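Local coordinates for protein glycosyl hydrolase, family 38 (PDB 5KBP) that probably hydrolyses alpha-linked mannose residues as a family 38 alpha-mannosidase and is thought to bind carbohydrate and a metal ion, at residues His404-Leu408 with Val420-Ile426; Thr411-Lys416 with Tyr797-Phe803; Arg464-Val470 with Ala487-Glu493. All coordinates share one frame; numbering follows the deposited sequence.

Interaction 1 (His404-Leu408 with Val420-Ile426); sequences HPFVL and VTVEVEI
Phe406 presents the face of its ring to Val422, whose CG1 sits 4.1 Å from the ring centroid in a CH-pi contact 28° off the ring normal. With chi1 at 59°, Phe406 CG lies between its own backbone N and carbonyl carbon, and the ring hangs down onto the valines. Val424 crosses the phenylalanine at about a right angle and brings CG2 to 3.8 Å from Phe406 CD1, and its other branch, CG1, packs 3.8 Å from His404 CB. Ile426 CA stands over one face of the His404 imidazole, toward its rim, a CH-pi contact 4.0 Å from the centroid and 18° off the normal. At the far end, Leu408 and Val420 run antiparallel alongside each other, Leu408 CD2 reaching 4.0 Å from Val420 CG1; the same methyl also meets Val422 CG2. The segments' axes approach to 7.8 Å, so the contact is made by side chains between two stacked layers. It is a beta arch: strands 404-410 and 416-430 are consecutive but belong to different sheets. The first is flanked by strands 503-511 and 804-807, whose Phe507, Ala805 and Thr807 also pack against the layer, while the second pairs with strand 483-499.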
loop_
_atom_site.group_PDB
_atom_site.type_symbol
_atom_site.label_atom_id
_atom_site.label_comp_id
_atom_site.label_asym_id
_atom_site.label_seq_id
_atom_site.Cartn_x
_atom_site.Cartn_y
_atom_site.Cartn_z
ATOM N N HIS A 404 4.822 39.074 -13.042
ATOM C CA HIS A 404 4.760 37.720 -12.499
ATOM C C HIS A 404 5.640 36.807 -13.344
ATOM O O HIS A 404 5.192 36.284 -14.376
ATOM C CB HIS A 404 3.315 37.214 -12.475
ATOM C CG HIS A 404 2.357 38.149 -11.804
ATOM N ND1 HIS A 404 2.246 38.243 -10.433
ATOM C CD2 HIS A 404 1.465 39.031 -12.316
ATOM C CE1 HIS A 404 1.328 39.144 -10.129
ATOM N NE2 HIS A 404 0.839 39.637 -11.253
ATOM N N PRO A 405 6.895 36.586 -12.962
ATOM C CA PRO A 405 7.783 35.761 -13.784
ATOM C C PRO A 405 7.590 34.271 -13.548
ATOM O O PRO A 405 7.164 33.829 -12.478
ATOM C CB PRO A 405 9.182 36.209 -13.344
ATOM C CG PRO A 405 9.000 36.636 -11.932
ATOM C CD PRO A 405 7.605 37.204 -11.827
ATOM N N PHE A 406 7.915 33.496 -14.580
ATOM C CA PHE A 406 7.889 32.042 -14.505
ATOM C C PHE A 406 8.994 31.491 -15.395
ATOM O O PHE A 406 9.454 32.156 -16.326
ATOM C CB PHE A 406 6.521 31.472 -14.906
ATOM C CG PHE A 406 6.087 31.843 -16.297
ATOM C CD1 PHE A 406 5.419 33.035 -16.534
ATOM C CD2 PHE A 406 6.337 30.996 -17.366
ATOM C CE1 PHE A 406 5.017 33.378 -17.812
ATOM C CE2 PHE A 406 5.935 31.335 -18.647
ATOM C CZ PHE A 406 5.275 32.527 -18.869
ATOM N N VAL A 407 9.414 30.260 -15.100
ATOM C CA VAL A 407 10.573 29.643 -15.738
ATOM C C VAL A 407 10.157 28.326 -16.379
ATOM O O VAL A 407 9.412 27.541 -15.783
ATOM C CB VAL A 407 11.717 29.416 -14.726
ATOM C CG1 VAL A 407 12.947 28.861 -15.425
ATOM C CG2 VAL A 407 12.050 30.709 -13.997
ATOM N N LEU A 408 10.651 28.084 -17.594
ATOM C CA LEU A 408 10.408 26.850 -18.331
ATOM C C LEU A 408 11.703 26.053 -18.411
ATOM O O LEU A 408 12.717 26.564 -18.897
ATOM C CB LEU A 408 9.877 27.144 -19.734
ATOM C CG LEU A 408 8.368 27.349 -19.876
ATOM C CD1 LEU A 408 8.022 27.863 -21.265
ATOM C CD2 LEU A 408 7.639 26.047 -19.587
ATOM N N VAL A 420 2.902 24.671 -24.766
ATOM C CA VAL A 420 2.958 24.475 -23.323
ATOM C C VAL A 420 1.851 25.272 -22.648
ATOM O O VAL A 420 1.372 26.286 -23.169
ATOM C CB VAL A 420 4.346 24.873 -22.775
ATOM C CG1 VAL A 420 4.562 24.317 -21.373
ATOM C CG2 VAL A 420 5.436 24.392 -23.713
ATOM N N THR A 421 1.434 24.794 -21.478
ATOM C CA THR A 421 0.475 25.473 -20.617
ATOM C C THR A 421 1.142 25.752 -19.277
ATOM O O THR A 421 1.748 24.853 -18.684
ATOM C CB THR A 421 -0.792 24.625 -20.431
ATOM O OG1 THR A 421 -1.749 24.954 -21.447
ATOM C CG2 THR A 421 -1.408 24.846 -19.055
ATOM N N VAL A 422 1.043 26.996 -18.811
ATOM C CA VAL A 422 1.666 27.430 -17.566
ATOM C C VAL A 422 0.622 28.148 -16.726
ATOM O O VAL A 422 -0.021 29.090 -17.202
ATOM C CB VAL A 422 2.875 28.350 -17.821
ATOM C CG1 VAL A 422 3.398 28.914 -16.511
ATOM C CG2 VAL A 422 3.972 27.604 -18.567
ATOM N N GLU A 423 0.453 27.707 -15.481
ATOM C CA GLU A 423 -0.462 28.352 -14.548
ATOM C C GLU A 423 0.325 29.341 -13.697
ATOM O O GLU A 423 1.309 28.964 -13.052
ATOM C CB GLU A 423 -1.172 27.321 -13.671
ATOM C CG GLU A 423 -2.461 27.831 -13.041
ATOM C CD GLU A 423 -3.150 26.781 -12.193
ATOM O OE1 GLU A 423 -2.458 25.865 -11.703
ATOM O OE2 GLU A 423 -4.385 26.871 -12.018
ATOM N N VAL A 424 -0.104 30.599 -13.700
ATOM C CA VAL A 424 0.599 31.681 -13.021
ATOM C C VAL A 424 -0.351 32.333 -12.028
ATOM O O VAL A 424 -1.469 32.717 -12.390
ATOM C CB VAL A 424 1.139 32.720 -14.021
ATOM C CG1 VAL A 424 1.907 33.813 -13.291
ATOM C CG2 VAL A 424 2.016 32.047 -15.067
ATOM N N GLU A 425 0.097 32.458 -10.781
ATOM C CA GLU A 425 -0.674 33.134 -9.746
ATOM C C GLU A 425 -0.557 34.642 -9.931
ATOM O O GLU A 425 0.546 35.196 -9.870
ATOM C CB GLU A 425 -0.176 32.721 -8.364
ATOM C CG GLU A 425 -0.900 33.382 -7.206
ATOM C CD GLU A 425 -0.193 33.159 -5.883
ATOM O OE1 GLU A 425 0.698 33.965 -5.540
ATOM O OE2 GLU A 425 -0.519 32.170 -5.193
ATOM N N ILE A 426 -1.690 35.309 -10.158
ATOM C CA ILE A 426 -1.685 36.753 -10.366
ATOM C C ILE A 426 -2.098 37.534 -9.122
ATOM O O ILE A 426 -1.759 38.723 -9.015
ATOM C CB ILE A 426 -2.581 37.144 -11.560
ATOM C CG1 ILE A 426 -4.019 36.673 -11.335
ATOM C CG2 ILE A 426 -2.020 36.574 -12.855
ATOM C CD1 ILE A 426 -4.974 37.095 -12.432
#

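Interaction 2 (Thr411-Lys416 with Tyr797-Phe803); sequences TSGYQK and YSAQIPF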
loop_
_atom_site.group_PDB
_atom_site.type_symbol
_atom_site.label_atom_id
_atom_site.label_comp_id
_atom_site.label_asym_id
_atom_site.label_seq_id
_atom_site.Cartn_x
_atom_site.Cartn_y
_atom_site.Cartn_z
ATOM N N THR A 411 14.073 19.381 -19.316
ATOM C CA THR A 411 14.816 18.385 -18.552
ATOM C C THR A 411 15.145 17.146 -19.380
ATOM O O THR A 411 15.317 16.057 -18.823
ATOM C CB THR A 411 14.037 17.996 -17.296
ATOM O OG1 THR A 411 12.723 17.553 -17.665
ATOM C CG2 THR A 411 13.916 19.189 -16.364
ATOM N N SER A 412 15.236 17.292 -20.700
ATOM C CA SER A 412 15.575 16.194 -21.590
ATOM C C SER A 412 16.790 16.575 -22.425
ATOM O O SER A 412 17.259 17.716 -22.399
ATOM C CB SER A 412 14.397 15.824 -22.504
ATOM O OG SER A 412 14.255 16.751 -23.567
ATOM N N GLY A 413 17.302 15.597 -23.167
ATOM C CA GLY A 413 18.478 15.812 -23.987
ATOM C C GLY A 413 18.173 16.040 -25.452
ATOM O O GLY A 413 19.065 15.941 -26.299
ATOM N N TYR A 414 16.920 16.356 -25.765
ATOM C CA TYR A 414 16.486 16.557 -27.139
ATOM C C TYR A 414 15.927 17.961 -27.318
ATOM O O TYR A 414 15.439 18.579 -26.367
ATOM C CB TYR A 414 15.419 15.533 -27.539
ATOM C CG TYR A 414 15.690 14.139 -27.029
ATOM C CD1 TYR A 414 16.593 13.307 -27.673
ATOM C CD2 TYR A 414 15.043 13.656 -25.898
ATOM C CE1 TYR A 414 16.844 12.030 -27.209
ATOM C CE2 TYR A 414 15.289 12.380 -25.426
ATOM C CZ TYR A 414 16.190 11.571 -26.086
ATOM O OH TYR A 414 16.439 10.299 -25.621
ATOM N N GLN A 415 16.010 18.461 -28.547
ATOM C CA GLN A 415 15.308 19.686 -28.901
ATOM C C GLN A 415 13.811 19.452 -28.775
ATOM O O GLN A 415 13.244 18.617 -29.488
ATOM C CB GLN A 415 15.664 20.111 -30.324
ATOM C CG GLN A 415 17.155 20.211 -30.585
ATOM C CD GLN A 415 17.599 21.627 -30.882
ATOM O OE1 GLN A 415 16.970 22.336 -31.667
ATOM N NE2 GLN A 415 18.689 22.049 -30.251
ATOM N N LYS A 416 13.170 20.173 -27.863
ATOM C CA LYS A 416 11.774 19.930 -27.534
ATOM C C LYS A 416 10.888 21.003 -28.151
ATOM O O LYS A 416 11.149 22.201 -27.995
ATOM C CB LYS A 416 11.566 19.879 -26.021
ATOM C CG LYS A 416 10.516 18.867 -25.627
ATOM C CD LYS A 416 10.068 19.015 -24.197
ATOM C CE LYS A 416 8.935 18.052 -23.925
ATOM N NZ LYS A 416 7.959 18.018 -25.047
ATOM N N TYR A 797 11.007 9.640 -27.469
ATOM C CA TYR A 797 11.503 9.757 -26.103
ATOM C C TYR A 797 11.095 11.088 -25.490
ATOM O O TYR A 797 10.756 11.160 -24.302
ATOM C CB TYR A 797 13.026 9.618 -26.077
ATOM C CG TYR A 797 13.556 8.278 -26.528
ATOM C CD1 TYR A 797 12.932 7.097 -26.154
ATOM C CD2 TYR A 797 14.689 8.197 -27.326
ATOM C CE1 TYR A 797 13.423 5.869 -26.566
ATOM C CE2 TYR A 797 15.186 6.978 -27.743
ATOM C CZ TYR A 797 14.550 5.816 -27.360
ATOM O OH TYR A 797 15.042 4.601 -27.774
ATOM N N SER A 798 11.123 12.157 -26.291
ATOM C CA SER A 798 10.847 13.491 -25.771
ATOM C C SER A 798 9.381 13.665 -25.394
ATOM O O SER A 798 9.061 14.484 -24.526
ATOM C CB SER A 798 11.259 14.542 -26.801
ATOM O OG SER A 798 11.095 15.850 -26.287
ATOM N N ALA A 799 8.481 12.909 -26.030
ATOM C CA ALA A 799 7.059 13.049 -25.729
ATOM C C ALA A 799 6.719 12.531 -24.337
ATOM O O ALA A 799 5.739 12.983 -23.732
ATOM C CB ALA A 799 6.227 12.322 -26.786
ATOM N N GLN A 800 7.507 11.590 -23.813
ATOM C CA GLN A 800 7.279 11.060 -22.475
ATOM C C GLN A 800 7.800 11.973 -21.373
ATOM O O GLN A 800 7.539 11.704 -20.194
ATOM C CB GLN A 800 7.929 9.681 -22.333
ATOM C CG GLN A 800 7.215 8.565 -23.069
ATOM C CD GLN A 800 7.751 7.195 -22.699
ATOM O OE1 GLN A 800 8.741 7.080 -21.977
ATOM N NE2 GLN A 800 7.095 6.149 -23.187
ATOM N N ILE A 801 8.522 13.034 -21.717
ATOM C CA ILE A 801 9.144 13.905 -20.724
ATOM C C ILE A 801 8.473 15.273 -20.768
ATOM O O ILE A 801 8.811 16.095 -21.628
ATOM C CB ILE A 801 10.657 14.023 -20.967
ATOM C CG1 ILE A 801 11.286 12.633 -21.082
ATOM C CG2 ILE A 801 11.315 14.822 -19.852
ATOM C CD1 ILE A 801 12.746 12.652 -21.474
ATOM N N PRO A 802 7.538 15.567 -19.868
ATOM C CA PRO A 802 6.828 16.848 -19.935
ATOM C C PRO A 802 7.716 18.011 -19.517
ATOM O O PRO A 802 8.717 17.851 -18.816
ATOM C CB PRO A 802 5.670 16.657 -18.952
ATOM C CG PRO A 802 6.203 15.680 -17.955
ATOM C CD PRO A 802 7.084 14.739 -18.737
ATOM N N PHE A 803 7.327 19.202 -19.970
ATOM C CA PHE A 803 8.008 20.418 -19.547
ATOM C C PHE A 803 7.805 20.648 -18.054
ATOM O O PHE A 803 6.793 20.250 -17.471
ATOM C CB PHE A 803 7.493 21.629 -20.331
ATOM C CG PHE A 803 8.267 21.920 -21.588
ATOM C CD1 PHE A 803 9.582 22.347 -21.523
ATOM C CD2 PHE A 803 7.673 21.785 -22.833
ATOM C CE1 PHE A 803 10.296 22.621 -22.674
ATOM C CE2 PHE A 803 8.382 22.061 -23.989
ATOM C CZ PHE A 803 9.695 22.480 -23.909
#
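The turn of a beta arch, Thr411-Lys416, lies against the end of helix 789-799 and the loop that carries the chain on into strand 804-807. Packing is densest round Lys416. Its aliphatic chain runs over Phe803, and CD stands over one face of the ring, 3.7 Å from the centroid and 21° off the normal, as a CH-pi contact. The bend at chi4 (-42°) comes only after the methylenes have passed the ring; the ammonium then forms a salt bridge with Glu418, so the charge is answered from strand 416-430 while the hydrocarbon serves the contact. Lys416 CE comes as close as 3.0 Å to Ile801 O, and Lys416 CG lies 3.1 Å from Ser798 OG. Nearby, Ile801 pushes its CD1 methyl to 3.7 Å from Ser412 CB, and helix 304-332 covers the isoleucine through Asn319 and Ile320. Tyr414 crosses Tyr797 obliquely: Tyr414 CE2 packs 3.6 Å from Tyr797 CB, Tyr414 OH approaches Tyr797 CD2 to 3.2 Å, and Ser798 CB touches Tyr414 CD2. Both phenols are held by other parts of the chain, Tyr414 OH by the backbone N of Trp831 and Tyr797 OH by Asp690. The outer side is looser. Gln415 is exposed and directs its CB away from the other segment, its side chain lying on Pro501 and Glu498; exposed Pro802 adds little, its ring directed away from Thr411-Lys416. Inside the turn Ser412 OG is hydrogen-bonded to Asn410 OD1 and takes a weak bond from Tyr414 N, while on the other segment Ile801 N is hydrogen-bonded to Ser798 O. Thr411 OG1, hydrogen-bonded to the backbone O of Asn319, rests 3.8 Å from the CG2 methyl of Ile801.

Interaction 3 (Arg464-Val470 with Ala487-Glu493); sequences RIVKEDV and AKYLTVE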
loop_
_atom_site.group_PDB
_atom_site.type_symbol
_atom_site.label_atom_id
_atom_site.label_comp_id
_atom_site.label_asym_id
_atom_site.label_seq_id
_atom_site.Cartn_x
_atom_site.Cartn_y
_atom_site.Cartn_z
ATOM N N ARG A 464 -1.756 32.974 -25.366
ATOM C CA ARG A 464 -3.211 33.003 -25.305
ATOM C C ARG A 464 -3.637 32.661 -23.888
ATOM O O ARG A 464 -3.149 31.684 -23.312
ATOM C CB ARG A 464 -3.833 32.018 -26.302
ATOM C CG ARG A 464 -5.355 31.998 -26.286
ATOM C CD ARG A 464 -5.916 31.016 -27.305
ATOM N NE ARG A 464 -5.654 29.626 -26.941
ATOM C CZ ARG A 464 -6.506 28.859 -26.267
ATOM N NH1 ARG A 464 -7.678 29.346 -25.883
ATOM N NH2 ARG A 464 -6.188 27.605 -25.978
ATOM N N ILE A 465 -4.538 33.464 -23.328
ATOM C CA ILE A 465 -5.061 33.213 -21.988
ATOM C C ILE A 465 -6.088 32.090 -22.090
ATOM O O ILE A 465 -7.143 32.252 -22.707
ATOM C CB ILE A 465 -5.675 34.476 -21.375
ATOM C CG1 ILE A 465 -4.617 35.577 -21.258
ATOM C CG2 ILE A 465 -6.285 34.167 -20.016
ATOM C CD1 ILE A 465 -3.394 35.171 -20.461
ATOM N N VAL A 466 -5.777 30.944 -21.485
ATOM C CA VAL A 466 -6.649 29.778 -21.593
ATOM C C VAL A 466 -7.822 29.888 -20.628
ATOM O O VAL A 466 -8.990 29.829 -21.030
ATOM C CB VAL A 466 -5.849 28.484 -21.358
ATOM C CG1 VAL A 466 -6.772 27.277 -21.394
ATOM C CG2 VAL A 466 -4.748 28.353 -22.393
ATOM N N LYS A 467 -7.530 30.046 -19.339
ATOM C CA LYS A 467 -8.577 30.086 -18.328
ATOM C C LYS A 467 -8.047 30.769 -17.078
ATOM O O LYS A 467 -6.836 30.923 -16.894
ATOM C CB LYS A 467 -9.084 28.679 -17.996
ATOM C CG LYS A 467 -7.991 27.722 -17.542
ATOM C CD LYS A 467 -8.546 26.335 -17.263
ATOM C CE LYS A 467 -7.445 25.374 -16.844
ATOM N NZ LYS A 467 -7.973 24.010 -16.561
ATOM N N GLU A 468 -8.978 31.178 -16.220
ATOM C CA GLU A 468 -8.664 31.707 -14.904
ATOM C C GLU A 468 -9.285 30.805 -13.846
ATOM O O GLU A 468 -10.223 30.050 -14.118
ATOM C CB GLU A 468 -9.172 33.144 -14.732
ATOM C CG GLU A 468 -10.648 33.244 -14.377
ATOM C CD GLU A 468 -11.102 34.674 -14.164
ATOM O OE1 GLU A 468 -10.594 35.570 -14.871
ATOM O OE2 GLU A 468 -11.959 34.904 -13.285
ATOM N N ASP A 469 -8.754 30.887 -12.629
ATOM C CA ASP A 469 -9.237 30.042 -11.548
ATOM C C ASP A 469 -8.990 30.728 -10.214
ATOM O O ASP A 469 -7.923 31.307 -9.993
ATOM C CB ASP A 469 -8.557 28.668 -11.570
ATOM C CG ASP A 469 -9.338 27.619 -10.803
ATOM O OD1 ASP A 469 -10.576 27.747 -10.717
ATOM O OD2 ASP A 469 -8.716 26.664 -10.291
ATOM N N VAL A 470 -9.985 30.660 -9.335
ATOM C CA VAL A 470 -9.877 31.146 -7.965
ATOM C C VAL A 470 -10.112 29.960 -7.042
ATOM O O VAL A 470 -11.210 29.387 -7.029
ATOM C CB VAL A 470 -10.877 32.275 -7.672
ATOM C CG1 VAL A 470 -10.807 32.670 -6.205
ATOM C CG2 VAL A 470 -10.608 33.473 -8.569
ATOM N N ALA A 487 -6.227 32.361 -3.735
ATOM C CA ALA A 487 -5.433 32.872 -4.840
ATOM C C ALA A 487 -6.234 32.838 -6.133
ATOM O O ALA A 487 -7.225 32.114 -6.262
ATOM C CB ALA A 487 -4.133 32.077 -5.015
ATOM N N LYS A 488 -5.784 33.641 -7.093
ATOM C CA LYS A 488 -6.322 33.648 -8.445
ATOM C C LYS A 488 -5.209 33.258 -9.404
ATOM O O LYS A 488 -4.108 33.817 -9.343
ATOM C CB LYS A 488 -6.895 35.020 -8.814
ATOM C CG LYS A 488 -7.640 35.037 -10.137
ATOM C CD LYS A 488 -8.458 36.306 -10.294
ATOM C CE LYS A 488 -9.385 36.222 -11.494
ATOM N NZ LYS A 488 -10.303 37.391 -11.572
ATOM N N TYR A 489 -5.491 32.298 -10.279
ATOM C CA TYR A 489 -4.491 31.742 -11.177
ATOM C C TYR A 489 -4.889 31.989 -12.622
ATOM O O TYR A 489 -6.067 31.888 -12.982
ATOM C CB TYR A 489 -4.309 30.241 -10.941
ATOM C CG TYR A 489 -3.813 29.903 -9.558
ATOM C CD1 TYR A 489 -2.454 29.851 -9.282
ATOM C CD2 TYR A 489 -4.703 29.638 -8.527
ATOM C CE1 TYR A 489 -1.993 29.542 -8.017
ATOM C CE2 TYR A 489 -4.253 29.329 -7.258
ATOM C CZ TYR A 489 -2.897 29.283 -7.009
ATOM O OH TYR A 489 -2.441 28.976 -5.748
ATOM N N LEU A 490 -3.899 32.312 -13.446
ATOM C CA LEU A 490 -4.088 32.490 -14.876
ATOM C C LEU A 490 -3.303 31.415 -15.612
ATOM O O LEU A 490 -2.138 31.159 -15.288
ATOM C CB LEU A 490 -3.639 33.883 -15.321
ATOM C CG LEU A 490 -4.354 34.429 -16.558
ATOM C CD1 LEU A 490 -5.861 34.376 -16.356
ATOM C CD2 LEU A 490 -3.902 35.847 -16.861
ATOM N N THR A 491 -3.946 30.782 -16.587
ATOM C CA THR A 491 -3.352 29.700 -17.365
ATOM C C THR A 491 -2.985 30.248 -18.739
ATOM O O THR A 491 -3.868 30.576 -19.539
ATOM C CB THR A 491 -4.316 28.521 -17.474
ATOM O OG1 THR A 491 -4.574 27.991 -16.166
ATOM C CG2 THR A 491 -3.729 27.433 -18.349
ATOM N N VAL A 492 -1.685 30.346 -19.008
ATOM C CA VAL A 492 -1.167 30.949 -20.231
ATOM C C VAL A 492 -0.627 29.848 -21.133
ATOM O O VAL A 492 -0.006 28.890 -20.659
ATOM C CB VAL A 492 -0.077 31.993 -19.917
ATOM C CG1 VAL A 492 0.381 32.689 -21.188
ATOM C CG2 VAL A 492 -0.592 33.006 -18.904
ATOM N N GLU A 493 -0.865 29.989 -22.435
ATOM C CA GLU A 493 -0.461 29.005 -23.430
ATOM C C GLU A 493 0.688 29.575 -24.252
ATOM O O GLU A 493 0.553 30.649 -24.847
ATOM C CB GLU A 493 -1.639 28.632 -24.328
ATOM C CG GLU A 493 -1.448 27.354 -25.123
ATOM C CD GLU A 493 -2.699 26.949 -25.879
ATOM O OE1 GLU A 493 -3.423 27.847 -26.359
ATOM O OE2 GLU A 493 -2.964 25.734 -25.984
#
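Arg464 is stretched out through its first two torsions, with CG opposite the backbone N (chi1 180°), and then bends at chi3 (69°), which turns the guanidinium onto Glu493, a side chain that runs beside it in the same direction. The result is a side-on salt bridge of two bent hydrogen bonds that converge on one oxygen: NE of Arg464 lies 2.9 Å and NH2 2.8 Å from Glu493 OE1. The two groups are not coplanar, their planes standing 58° apart; NE meets OE1 nearly along its C-O axis, whereas NH2 comes from above the carboxylate plane. Val466 CG2 covers part of one guanidinium face and packs against Glu493 CB. Beneath these side chains the strands form an antiparallel hairpin interrupted by a classic beta bulge: Val466 and Lys467 both stand opposite Thr491, with Val466 N bonded to Thr491 O (2.8 Å) and Thr491 N to Lys467 O (2.9 Å). Beyond the bulge, Asp469 and Tyr489 form a hydrogen-bonded pair. The face bearing Ile465, Leu490 and Val492 is apolar at that end: Ile465 CG2 touches Leu490 CD1 at 3.7 Å, and Ile465 CD1 reaches Val492 CG2. Further along the same face is a salt bridge, 3.4 Å between Glu468 OE2 and Lys488 NZ; Thr448 OG1 is hydrogen-bonded to both Glu468 OE1 and Lys488 NZ. On the opposite face Asp469 is salt-bridged to Arg471, which also makes a cation-pi contact with Tyr489. Strand 463-475 is an outer strand of this three-stranded sheet; strand 483-499 lies in the middle, hydrogen-bonded on its other side to strand 416-430, and strand 451-454 packs on Leu490 and Val492.

In the fold
Interactions 1 and 3 share one sheet: Val424 N meets Leu490 O and Val422 O meets Val492 N in probable hydrogen bonds, so strand 416-430 faces the other sheet in interaction 1 and bonds through its backbone to the hairpin of interaction 3. Interaction 1 is buried and held by apolar and ring contacts; interaction 3, partly exposed, relies on backbone bonds and salt bridges. Interaction 2, also buried, joins a turn to a sequence-distant helix end and loop through a lysine chain over a ring and apolar packing, with polar ends paired outside both segments. Phe803 CD2 packs 3.5 Å from Val420 CG2 of interaction 1; interactions 2 and 3 do not touch, nearest atoms about 10 Å apart.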